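Local coordinates for putative CRISPR-associated endoribonuclease-like protein Cas6 (Pyrococcus furiosus, PDB 3UFC) that probably binds CRISPR RNA as a Cas6-like member of the CRISPR antiviral defence system, a family that includes RNA-processing endoribonucleases, at residues A[29-34]-A[44-49]. Sequence-based numbering, arbitrary orientation.
Sequences QIVEKA and LLESPH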
ATOM      1  N   GLN A  29      -9.912   5.591  -8.793  1.00 25.43           N
ATOM      2  CA  GLN A  29     -11.190   4.898  -8.852  1.00 26.95           C
ATOM      3  C   GLN A  29     -11.710   4.523  -7.470  1.00 26.67           C
ATOM      4  O   GLN A  29     -12.903   4.649  -7.199  1.00 26.36           O
ATOM      5  CB  GLN A  29     -11.075   3.659  -9.739  1.00 27.91           C
ATOM      6  CG  GLN A  29     -10.792   4.006 -11.195  1.00 30.13           C
ATOM      7  CD  GLN A  29     -10.516   2.783 -12.041  1.00 31.91           C
ATOM      8  OE1 GLN A  29     -11.429   2.053 -12.415  1.00 32.07           O
ATOM      9  NE2 GLN A  29      -9.242   2.545 -12.333  1.00 32.90           N
ATOM     10  N   ILE A  30     -10.822   4.067  -6.591  1.00 26.28           N
ATOM     11  CA  ILE A  30     -11.240   3.703  -5.240  1.00 24.59           C
ATOM     12  C   ILE A  30     -11.777   4.950  -4.535  1.00 26.02           C
ATOM     13  O   ILE A  30     -12.852   4.919  -3.926  1.00 26.64           O
ATOM     14  CB  ILE A  30     -10.058   3.113  -4.423  1.00 23.50           C
ATOM     15  CG1 ILE A  30      -9.571   1.821  -5.073  1.00 23.60           C
ATOM     16  CG2 ILE A  30     -10.491   2.867  -2.977  1.00 23.88           C
ATOM     17  CD1 ILE A  30      -8.284   1.250  -4.471  1.00 23.25           C
ATOM     18  N   VAL A  31     -11.035   6.051  -4.627  1.00 27.03           N
ATOM     19  CA  VAL A  31     -11.452   7.299  -3.991  1.00 27.51           C
ATOM     20  C   VAL A  31     -12.771   7.798  -4.596  1.00 31.16           C
ATOM     21  O   VAL A  31     -13.667   8.246  -3.877  1.00 29.88           O
ATOM     22  CB  VAL A  31     -10.381   8.405  -4.151  1.00 28.54           C
ATOM     23  CG1 VAL A  31     -10.915   9.728  -3.611  1.00 26.84           C
ATOM     24  CG2 VAL A  31      -9.100   8.006  -3.413  1.00 26.23           C
ATOM     25  N   GLU A  32     -12.881   7.719  -5.916  1.00 31.85           N
ATOM     26  CA  GLU A  32     -14.091   8.156  -6.599  1.00 36.24           C
ATOM     27  C   GLU A  32     -15.287   7.336  -6.102  1.00 35.36           C
ATOM     28  O   GLU A  32     -16.328   7.885  -5.748  1.00 36.26           O
ATOM     29  CB  GLU A  32     -13.917   7.991  -8.114  1.00 38.58           C
ATOM     30  CG  GLU A  32     -15.038   8.578  -8.964  1.00 46.89           C
ATOM     31  CD  GLU A  32     -16.320   7.765  -8.904  1.00 51.75           C
ATOM     32  OE1 GLU A  32     -16.264   6.548  -9.182  1.00 54.23           O
ATOM     33  OE2 GLU A  32     -17.383   8.344  -8.585  1.00 54.83           O
ATOM     34  N   LYS A  33     -15.126   6.019  -6.055  1.00 34.62           N
ATOM     35  CA  LYS A  33     -16.206   5.146  -5.604  1.00 34.62           C
ATOM     36  C   LYS A  33     -16.588   5.373  -4.140  1.00 35.92           C
ATOM     37  O   LYS A  33     -17.771   5.389  -3.801  1.00 36.80           O
ATOM     38  CB  LYS A  33     -15.824   3.680  -5.828  1.00 32.62           C
ATOM     39  CG  LYS A  33     -15.629   3.331  -7.300  1.00 30.80           C
ATOM     40  CD  LYS A  33     -15.125   1.912  -7.488  1.00 30.70           C
ATOM     41  CE  LYS A  33     -14.826   1.642  -8.955  1.00 29.93           C
ATOM     42  NZ  LYS A  33     -16.044   1.829  -9.803  1.00 30.32           N
ATOM     43  N   ALA A  34     -15.595   5.552  -3.274  1.00 35.59           N
ATOM     44  CA  ALA A  34     -15.871   5.768  -1.857  1.00 35.99           C
ATOM     45  C   ALA A  34     -16.503   7.134  -1.608  1.00 37.14           C
ATOM     46  O   ALA A  34     -17.386   7.275  -0.760  1.00 36.98           O
ATOM     47  CB  ALA A  34     -14.584   5.631  -1.042  1.00 33.64           C
ATOM     48  N   LEU A  44      -9.667  12.263   3.808  1.00 33.96           N
ATOM     49  CA  LEU A  44      -8.819  11.295   4.501  1.00 31.98           C
ATOM     50  C   LEU A  44      -8.130  10.391   3.487  1.00 29.91           C
ATOM     51  O   LEU A  44      -6.952  10.056   3.623  1.00 28.87           O
ATOM     52  CB  LEU A  44      -9.651  10.439   5.457  1.00 31.30           C
ATOM     53  CG  LEU A  44     -10.494  11.176   6.497  1.00 32.81           C
ATOM     54  CD1 LEU A  44     -11.100  10.158   7.462  1.00 33.15           C
ATOM     55  CD2 LEU A  44      -9.629  12.182   7.253  1.00 33.13           C
ATOM     56  N   LEU A  45      -8.883   9.992   2.470  1.00 28.75           N
ATOM     57  CA  LEU A  45      -8.366   9.123   1.425  1.00 28.33           C
ATOM     58  C   LEU A  45      -7.236   9.754   0.622  1.00 27.61           C
ATOM     59  O   LEU A  45      -6.293   9.064   0.234  1.00 25.11           O
ATOM     60  CB  LEU A  45      -9.499   8.728   0.476  1.00 27.90           C
ATOM     61  CG  LEU A  45     -10.175   7.359   0.609  1.00 29.94           C
ATOM     62  CD1 LEU A  45     -10.173   6.873   2.039  1.00 28.37           C
ATOM     63  CD2 LEU A  45     -11.596   7.469   0.054  1.00 30.27           C
ATOM     64  N   GLU A  46      -7.329  11.062   0.384  1.00 27.92           N
ATOM     65  CA  GLU A  46      -6.329  11.776  -0.411  1.00 29.54           C
ATOM     66  C   GLU A  46      -5.179  12.386   0.386  1.00 30.22           C
ATOM     67  O   GLU A  46      -4.211  12.880  -0.195  1.00 30.72           O
ATOM     68  CB  GLU A  46      -7.006  12.884  -1.231  1.00 32.05           C
ATOM     69  CG  GLU A  46      -8.175  12.409  -2.088  1.00 35.78           C
ATOM     70  CD  GLU A  46      -8.665  13.473  -3.062  1.00 39.47           C
ATOM     71  OE1 GLU A  46      -8.808  14.642  -2.645  1.00 39.09           O
ATOM     72  OE2 GLU A  46      -8.913  13.137  -4.242  1.00 40.04           O
ATOM     73  N   SER A  47      -5.275  12.354   1.709  1.00 28.87           N
ATOM     74  CA  SER A  47      -4.228  12.928   2.547  1.00 29.08           C
ATOM     75  C   SER A  47      -2.896  12.203   2.409  1.00 29.43           C
ATOM     76  O   SER A  47      -2.838  10.974   2.460  1.00 29.52           O
ATOM     77  CB  SER A  47      -4.654  12.912   4.013  1.00 27.78           C
ATOM     78  OG  SER A  47      -3.544  13.164   4.860  1.00 27.36           O
ATOM     79  N   PRO A  48      -1.802  12.963   2.233  1.00 29.34           N
ATOM     80  CA  PRO A  48      -0.474  12.358   2.095  1.00 29.09           C
ATOM     81  C   PRO A  48       0.030  11.696   3.383  1.00 28.99           C
ATOM     82  O   PRO A  48       1.076  11.056   3.378  1.00 29.97           O
ATOM     83  CB  PRO A  48       0.399  13.540   1.663  1.00 31.07           C
ATOM     84  CG  PRO A  48      -0.254  14.701   2.362  1.00 30.59           C
ATOM     85  CD  PRO A  48      -1.728  14.430   2.106  1.00 28.76           C
ATOM     86  N   HIS A  49      -0.703  11.844   4.487  1.00 27.61           N
ATOM     87  CA  HIS A  49      -0.272  11.221   5.739  1.00 28.54           C
ATOM     88  C   HIS A  49      -0.604   9.727   5.787  1.00 27.18           C
ATOM     89  O   HIS A  49      -0.232   9.026   6.729  1.00 25.63           O
ATOM     90  CB  HIS A  49      -0.888  11.932   6.940  1.00 32.05           C
ATOM     91  CG  HIS A  49      -0.469  13.361   7.068  1.00 37.18           C
ATOM     92  ND1 HIS A  49      -1.232  14.406   6.592  1.00 40.82           N
ATOM     93  CD2 HIS A  49       0.644  13.919   7.597  1.00 39.62           C
ATOM     94  CE1 HIS A  49      -0.606  15.546   6.822  1.00 40.31           C
ATOM     95  NE2 HIS A  49       0.535  15.279   7.431  1.00 40.54           N
TER
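The carbonyl oxygen of L45 is gripped by two side-chain donors, W52 NE1 and N231 ND2, while the side chain of the same residue packs on V31 and A34. The setting is the first beta-alpha-beta crossover of a ferredoxin-like domain: helix 23-37 follows strand 3-11, and the short helix 42-46 lies in the connection to strand 53-59. CA of V31 and CA of L45 are 6.5 Å apart, so the backbones approach closely here, yet the junction is made by van der Waals contact alone. L45 reaches in with one branch, its CD2 lying 3.7 Å from A34 CB and 4.1 Å from V31 CA. It therefore rests on the helix surface between two residues one turn apart. The V31 side chain passes that of L45 in the opposite direction, bringing CG2 to 4.0 Å from L45 CB. Its other methyl, CG1, stands anti to the backbone N (chi1 174°) and meets the extended E46 chain, which crosses it at about a right angle; CG1 is 4.0 Å from E46 OE2. This acidic group marks the exposed border of an otherwise buried patch. Helix 86-98 touches both segments, with I92 meeting I30 and A34, and I88 meeting L45. Past E46 the chain bends through an ST turn, in which S47 OG accepts a hydrogen bond from the backbone N of H49 at 3.2 Å. H49 O is in turn bound by R169 NE, from helix 158-174. The same serine oxygen fixes the imidazole as well, taking a bond from H49 ND1 at 3.1 Å, with OG only 10° out of the ring plane.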